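Local atomic coordinates of MTH0777 (Methanothermobacter thermautotrophicus, PDB entry 1KJN), a protein that is of unknown function but belongs to the DUF1890 family, has an alpha/beta fold with a parallel six-stranded sheet, and is found as a two-chain assembly. Residues A9-G14 with A83-N88; E105-I110 with E132-R137; V39-N44 with I59-M64. All coordinates share one frame; numbering follows the deposited sequence.

Contact 1 (A9-G14 with A83-N88)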
# COMPACT_ATOMS: atom_id res chain seq x y z
N ALA A 9 4.09 -17.69 10.99
CA ALA A 9 2.88 -17.57 10.21
C ALA A 9 3.25 -17.27 8.76
O ALA A 9 4.27 -16.65 8.47
CB ALA A 9 1.99 -16.48 10.76
N LEU A 10 2.46 -17.83 7.85
CA LEU A 10 2.68 -17.60 6.42
C LEU A 10 1.48 -16.83 5.90
O LEU A 10 0.33 -17.20 6.17
CB LEU A 10 2.84 -18.91 5.65
CG LEU A 10 3.04 -18.79 4.13
CD1 LEU A 10 4.36 -18.09 3.86
CD2 LEU A 10 3.01 -20.19 3.48
N MSE A 11 1.77 -15.76 5.17
CA MSE A 11 0.75 -14.90 4.60
C MSE A 11 0.84 -14.95 3.08
O MSE A 11 1.87 -14.60 2.49
CB MSE A 11 0.95 -13.46 5.10
CG MSE A 11 -0.12 -12.49 4.60
SE MSE A 11 -0.05 -10.74 5.49
CE MSE A 11 -0.55 -11.33 7.26
N VAL A 12 -0.27 -15.33 2.45
CA VAL A 12 -0.32 -15.48 0.99
C VAL A 12 -1.11 -14.34 0.36
O VAL A 12 -2.23 -14.06 0.80
CB VAL A 12 -1.00 -16.81 0.60
CG1 VAL A 12 -1.05 -16.99 -0.92
CG2 VAL A 12 -0.27 -17.97 1.26
N LEU A 13 -0.53 -13.71 -0.66
CA LEU A 13 -1.19 -12.59 -1.33
C LEU A 13 -1.56 -12.89 -2.79
O LEU A 13 -0.87 -13.65 -3.47
CB LEU A 13 -0.32 -11.33 -1.29
CG LEU A 13 0.28 -10.94 0.07
CD1 LEU A 13 1.11 -9.67 -0.09
CD2 LEU A 13 -0.81 -10.73 1.10
N GLY A 14 -2.63 -12.25 -3.24
CA GLY A 14 -3.10 -12.43 -4.60
C GLY A 14 -2.57 -11.32 -5.50
O GLY A 14 -1.82 -10.45 -5.04
N ALA A 83 -2.54 -17.39 6.56
CA ALA A 83 -3.49 -16.36 6.18
C ALA A 83 -3.36 -16.08 4.69
O ALA A 83 -2.25 -15.92 4.17
CB ALA A 83 -3.27 -15.10 6.98
N GLY A 84 -4.49 -16.10 4.00
CA GLY A 84 -4.51 -15.86 2.57
C GLY A 84 -5.54 -14.83 2.14
O GLY A 84 -6.72 -14.92 2.50
N PHE A 85 -5.08 -13.81 1.40
CA PHE A 85 -5.93 -12.77 0.86
C PHE A 85 -6.47 -13.33 -0.43
O PHE A 85 -5.72 -13.89 -1.24
CB PHE A 85 -5.14 -11.48 0.60
CG PHE A 85 -4.89 -10.70 1.85
CD1 PHE A 85 -3.85 -11.05 2.71
CD2 PHE A 85 -5.71 -9.62 2.18
CE1 PHE A 85 -3.64 -10.34 3.88
CE2 PHE A 85 -5.51 -8.91 3.35
CZ PHE A 85 -4.47 -9.26 4.21
N VAL A 86 -7.78 -13.21 -0.63
CA VAL A 86 -8.41 -13.79 -1.80
C VAL A 86 -9.30 -12.84 -2.61
O VAL A 86 -10.47 -12.66 -2.30
CB VAL A 86 -9.25 -15.03 -1.37
CG1 VAL A 86 -9.68 -15.83 -2.59
CG2 VAL A 86 -8.44 -15.91 -0.42
N PRO A 87 -8.71 -12.15 -3.59
CA PRO A 87 -9.44 -11.21 -4.45
C PRO A 87 -10.04 -11.95 -5.65
O PRO A 87 -10.82 -11.38 -6.42
CB PRO A 87 -8.35 -10.26 -4.96
CG PRO A 87 -7.15 -10.53 -4.11
CD PRO A 87 -7.25 -11.96 -3.71
N ASN A 88 -9.66 -13.21 -5.85
CA ASN A 88 -10.17 -13.95 -7.00
C ASN A 88 -9.87 -15.45 -6.99
O ASN A 88 -9.17 -15.94 -6.11
CB ASN A 88 -9.59 -13.33 -8.29
CG ASN A 88 -8.07 -13.30 -8.28
OD1 ASN A 88 -7.42 -14.13 -7.63
ND2 ASN A 88 -7.49 -12.34 -8.99

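Contact 2 (E105-I110 with E132-R137)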
# COMPACT_ATOMS: atom_id res chain seq x y z
N GLU A 105 -4.07 -23.91 11.41
CA GLU A 105 -5.12 -22.90 11.56
C GLU A 105 -4.99 -21.97 10.35
O GLU A 105 -3.93 -21.40 10.12
CB GLU A 105 -4.96 -22.12 12.87
CG GLU A 105 -6.10 -21.13 13.09
CD GLU A 105 -6.08 -20.47 14.46
OE1 GLU A 105 -5.10 -19.76 14.78
OE2 GLU A 105 -7.06 -20.65 15.22
N THR A 106 -6.07 -21.84 9.61
CA THR A 106 -6.06 -21.05 8.39
C THR A 106 -7.12 -19.95 8.32
O THR A 106 -8.25 -20.12 8.79
CB THR A 106 -6.25 -22.00 7.19
OG1 THR A 106 -5.25 -23.02 7.23
CG2 THR A 106 -6.17 -21.23 5.87
N LEU A 107 -6.77 -18.85 7.65
CA LEU A 107 -7.67 -17.72 7.52
C LEU A 107 -7.73 -17.18 6.11
O LEU A 107 -6.69 -16.89 5.49
CB LEU A 107 -7.24 -16.59 8.47
CG LEU A 107 -8.00 -15.26 8.29
CD1 LEU A 107 -9.47 -15.44 8.63
CD2 LEU A 107 -7.38 -14.17 9.15
N ALA A 108 -8.95 -17.06 5.60
CA ALA A 108 -9.16 -16.53 4.26
C ALA A 108 -9.75 -15.14 4.41
O ALA A 108 -10.71 -14.97 5.16
CB ALA A 108 -10.10 -17.39 3.50
N ILE A 109 -9.17 -14.16 3.72
CA ILE A 109 -9.66 -12.78 3.75
C ILE A 109 -10.10 -12.51 2.31
O ILE A 109 -9.29 -12.33 1.39
CB ILE A 109 -8.55 -11.82 4.23
CG1 ILE A 109 -8.25 -12.08 5.71
CG2 ILE A 109 -8.96 -10.35 4.01
CD1 ILE A 109 -7.05 -11.35 6.28
N ILE A 110 -11.41 -12.61 2.12
CA ILE A 110 -12.05 -12.46 0.82
C ILE A 110 -12.61 -11.08 0.59
O ILE A 110 -13.35 -10.56 1.41
CB ILE A 110 -13.16 -13.52 0.67
CG1 ILE A 110 -12.53 -14.91 0.84
CG2 ILE A 110 -13.91 -13.33 -0.65
CD1 ILE A 110 -13.52 -16.07 0.81
N GLU A 132 -11.27 -20.25 8.69
CA GLU A 132 -12.07 -19.17 9.22
C GLU A 132 -12.09 -18.15 8.07
O GLU A 132 -11.08 -17.94 7.39
CB GLU A 132 -11.40 -18.59 10.45
CG GLU A 132 -12.37 -18.12 11.53
CD GLU A 132 -12.91 -19.27 12.36
OE1 GLU A 132 -12.10 -19.97 13.01
OE2 GLU A 132 -14.14 -19.46 12.38
N ILE A 133 -13.25 -17.53 7.85
CA ILE A 133 -13.42 -16.58 6.76
C ILE A 133 -13.80 -15.14 7.15
O ILE A 133 -14.69 -14.91 7.97
CB ILE A 133 -14.50 -17.10 5.78
CG1 ILE A 133 -14.08 -18.46 5.22
CG2 ILE A 133 -14.74 -16.09 4.66
CD1 ILE A 133 -15.16 -19.16 4.41
N ILE A 134 -13.10 -14.18 6.55
CA ILE A 134 -13.40 -12.76 6.72
C ILE A 134 -13.70 -12.27 5.32
O ILE A 134 -12.86 -12.41 4.42
CB ILE A 134 -12.20 -11.95 7.27
CG1 ILE A 134 -12.02 -12.22 8.76
CG2 ILE A 134 -12.45 -10.44 7.08
CD1 ILE A 134 -10.79 -11.56 9.33
N ALA A 135 -14.89 -11.75 5.11
CA ALA A 135 -15.26 -11.26 3.78
C ALA A 135 -15.87 -9.87 3.82
O ALA A 135 -16.57 -9.51 4.78
CB ALA A 135 -16.19 -12.25 3.11
N ALA A 136 -15.59 -9.08 2.79
CA ALA A 136 -16.13 -7.72 2.70
C ALA A 136 -16.04 -7.13 1.30
O ALA A 136 -15.12 -7.43 0.53
CB ALA A 136 -15.44 -6.81 3.71
N ARG A 137 -17.03 -6.30 0.97
CA ARG A 137 -17.09 -5.62 -0.31
C ARG A 137 -16.21 -4.37 -0.17
O ARG A 137 -16.67 -3.31 0.25
CB ARG A 137 -18.54 -5.21 -0.62
CG ARG A 137 -19.49 -6.39 -0.90
CD ARG A 137 -20.98 -5.98 -0.87
NE ARG A 137 -21.45 -5.72 0.49
CZ ARG A 137 -21.92 -4.56 0.93
NH1 ARG A 137 -22.01 -3.51 0.11
NH2 ARG A 137 -22.28 -4.44 2.20

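Contact 3 (V39-N44 with I59-M64)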
# COMPACT_ATOMS: atom_id res chain seq x y z
N VAL A 39 6.53 -13.53 10.79
CA VAL A 39 5.68 -13.61 9.61
C VAL A 39 6.39 -13.64 8.28
O VAL A 39 7.16 -12.73 7.95
CB VAL A 39 4.68 -12.43 9.52
CG1 VAL A 39 3.68 -12.67 8.38
CG2 VAL A 39 3.94 -12.24 10.84
N THR A 40 6.05 -14.64 7.48
CA THR A 40 6.60 -14.76 6.15
C THR A 40 5.51 -14.38 5.16
O THR A 40 4.38 -14.86 5.26
CB THR A 40 7.07 -16.19 5.85
OG1 THR A 40 8.20 -16.51 6.68
CG2 THR A 40 7.45 -16.35 4.38
N VAL A 41 5.84 -13.51 4.22
CA VAL A 41 4.89 -13.09 3.19
C VAL A 41 5.30 -13.75 1.87
O VAL A 41 6.49 -13.74 1.50
CB VAL A 41 4.89 -11.55 2.99
CG1 VAL A 41 3.98 -11.17 1.84
CG2 VAL A 41 4.46 -10.83 4.28
N THR A 42 4.34 -14.32 1.15
CA THR A 42 4.65 -14.96 -0.13
C THR A 42 3.63 -14.50 -1.17
O THR A 42 2.43 -14.44 -0.89
CB THR A 42 4.66 -16.51 -0.02
OG1 THR A 42 5.04 -17.08 -1.27
CG2 THR A 42 3.28 -17.06 0.39
N ALA A 43 4.12 -14.12 -2.35
CA ALA A 43 3.27 -13.62 -3.42
C ALA A 43 4.05 -13.46 -4.73
O ALA A 43 5.23 -13.84 -4.81
CB ALA A 43 2.68 -12.27 -3.02
N ASN A 44 3.38 -12.92 -5.75
CA ASN A 44 3.98 -12.71 -7.07
C ASN A 44 4.92 -11.51 -7.02
O ASN A 44 4.85 -10.71 -6.09
CB ASN A 44 2.89 -12.59 -8.19
CG ASN A 44 2.17 -11.21 -8.24
OD1 ASN A 44 2.43 -10.32 -7.43
ND2 ASN A 44 1.27 -11.04 -9.22
N ILE A 59 10.07 -3.53 8.88
CA ILE A 59 9.58 -3.46 10.26
C ILE A 59 8.33 -4.29 10.54
O ILE A 59 8.16 -4.79 11.65
CB ILE A 59 9.27 -1.97 10.63
CG1 ILE A 59 10.57 -1.16 10.64
CG2 ILE A 59 8.54 -1.88 11.98
CD1 ILE A 59 10.33 0.32 10.64
N TYR A 60 7.46 -4.43 9.55
CA TYR A 60 6.19 -5.16 9.73
C TYR A 60 6.11 -6.61 9.22
O TYR A 60 5.08 -7.27 9.38
CB TYR A 60 5.07 -4.31 9.15
CG TYR A 60 4.99 -2.92 9.77
CD1 TYR A 60 4.70 -2.75 11.12
CD2 TYR A 60 5.14 -1.78 8.99
CE1 TYR A 60 4.54 -1.48 11.68
CE2 TYR A 60 4.99 -0.49 9.55
CZ TYR A 60 4.68 -0.35 10.89
OH TYR A 60 4.44 0.91 11.42
N THR A 61 7.17 -7.10 8.61
CA THR A 61 7.23 -8.48 8.12
C THR A 61 8.63 -8.98 8.41
O THR A 61 9.56 -8.19 8.58
CB THR A 61 6.96 -8.61 6.61
OG1 THR A 61 8.02 -7.96 5.89
CG2 THR A 61 5.61 -8.00 6.23
N ASP A 62 8.81 -10.30 8.41
CA ASP A 62 10.12 -10.85 8.72
C ASP A 62 10.86 -11.46 7.54
O ASP A 62 12.09 -11.36 7.43
CB ASP A 62 9.98 -11.87 9.84
CG ASP A 62 9.34 -11.26 11.07
OD1 ASP A 62 9.98 -10.38 11.68
OD2 ASP A 62 8.19 -11.62 11.40
N GLU A 63 10.09 -12.05 6.65
CA GLU A 63 10.66 -12.71 5.50
C GLU A 63 9.67 -12.63 4.33
O GLU A 63 8.47 -12.47 4.53
CB GLU A 63 10.93 -14.18 5.88
CG GLU A 63 11.68 -14.98 4.83
CD GLU A 63 11.84 -16.45 5.20
OE1 GLU A 63 12.68 -17.12 4.56
OE2 GLU A 63 11.12 -16.95 6.10
N MSE A 64 10.20 -12.75 3.13
CA MSE A 64 9.40 -12.73 1.92
C MSE A 64 9.97 -13.69 0.90
O MSE A 64 11.18 -13.70 0.68
CB MSE A 64 9.34 -11.33 1.34
CG MSE A 64 8.30 -10.47 2.02
SE MSE A 64 8.19 -8.85 1.09
CE MSE A 64 9.92 -8.21 1.64

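Contact 1 (A9-G14 with A83-N88)
M11 and V12 of strand 8-12 pair with A83 and G84 of strand 81-86, and L13, just past the first strand, reaches F85. This is the central parallel pair of a Rossmann-like sheet; the strand order fits that fold, but no function follows from it. The short strand axes come within 4.6 Å and run at 9° to one another.

Three backbone hydrogen bonds join the strands. A83 N donates to L10 O, V12 N to A83 O at 2.7 Å, and F85 N to V12 O. All three are nearly straight. Two CA-H...O contacts add to them: M11 CA lies 3.2 Å from A83 O, and G84 CA rests near V12 O.

The side-chain contacts gather round the F85 ring. M11 is a selenomethionine, and its SE makes a Met-aromatic contact at the ring edge, 4.0 Å from F85 CE1. Its first two torsions are extended, and the bend at chi3 (-66°) brings SE to that edge. L13 CD2 comes to the ring obliquely and lies 3.5 Å from F85 CD1. The L13 and F85 side chains run side by side and point the same way. V12 O also sits at the ring edge, in its plane.

M11, L13 and F85 pack against helix 21-34, and L10 and V12 against helix 89-102. Strand 38-43 continues the sheet beyond 9-14, and strand 105-111 continues it beyond 83-88.

Contact 2 (E105-I110 with E132-R137)
L107 to I110 pair with E132 to A136 as parallel strands in a beta-alpha-beta unit, with helix 115-128 as the connection. Strand 132-136 is the outermost strand on this side of the chain's sheet. The short strand axes approach to 4.6 Å and run at 10° to one another.

Five backbone hydrogen bonds hold the pair. E132 N donates to T106 O, A108 N to E132 O, I134 N to A108 O, I110 N to I134 O, and A136 N to I110 O. From I110 N to I134 O the distance is 2.7 Å.

L107, E132, I109 and I134 share one face. L107 CD1 lies against the E132 carbonyl, 3.2 Å from E132 O, and also touches I134 CG1 at 4.1 Å. The L107 chi1 of 172° sets CG anti to its own N, which carries CD1 toward E132 O and I134. I134 CB meets I109 CG1. F152 of helix 143-153 packs on L107 and E132.

A108, I133, I110 and A135 share the other face. L121 and I125 of helix 115-128 pack on I110, and M126 on I133. L95 of helix 89-102 reaches A108. The CB atoms of I110 and A135 are 4.1 Å apart. The I110 and I133 side chains cross at a slant, and I110 CD1 touches I133 CG2 at 4.0 Å.

Contact 3 (V39-N44 with I59-M64)
V39 to V41 meet T61 to M64 in a beta-alpha-beta unit, with helix 45-54 between strands 38-43 and 63-66. The strands are parallel, and 63-66 is an outermost strand of the chain's sheet.

V39 is gripped at both ends. Its N donates to D62 OD2 at 2.6 Å, on the anti lone pair. Its O accepts from D62 N at 3.0 Å and, less closely, from E63 N. The D62 chi1 of -57° puts the carboxylate beside its own backbone N, so side chain and main chain face the same residue. D62 OD1 has a salt bridge to K33. An alanine here would remove the carboxylate, and V39 N is likely to lose this acceptor and K33 this salt-bridge partner. Further along, V41 N donates to E63 O.

The T40 and E63 side chains lie alongside each other. T40 OG1 is 3.0 Å from E63 OE2, and R38 forms a salt bridge with that same oxygen.

On the other face M64 CG packs on V41 CB at 3.7 Å. V41 CG2 meets T61 CG2 at 3.6 Å, the two side chains crossing at about a right angle.

Overall arrangement
All three contacts lie in one parallel, Rossmann-like sheet with strand order 63-66, 38-43, 8-12, 81-86, 105-111, 132-136. Contact 1 joins the two middle strands, and its centre is about 3 Å from the centre of the chain. Contact 2 follows on one side, with centres about 9 Å apart. Probable hydrogen bonds from G84 N to L107 O and from V86 N to I109 O join the two. Contact 3 lies on the other side, its centre about 11 Å from that of contact 1. Probable hydrogen bonds join M11 N to T40 O and T42 N to M11 O. Contacts 2 and 3 do not touch; their centres are about 19 Å apart, on opposite sides of the chain's centre.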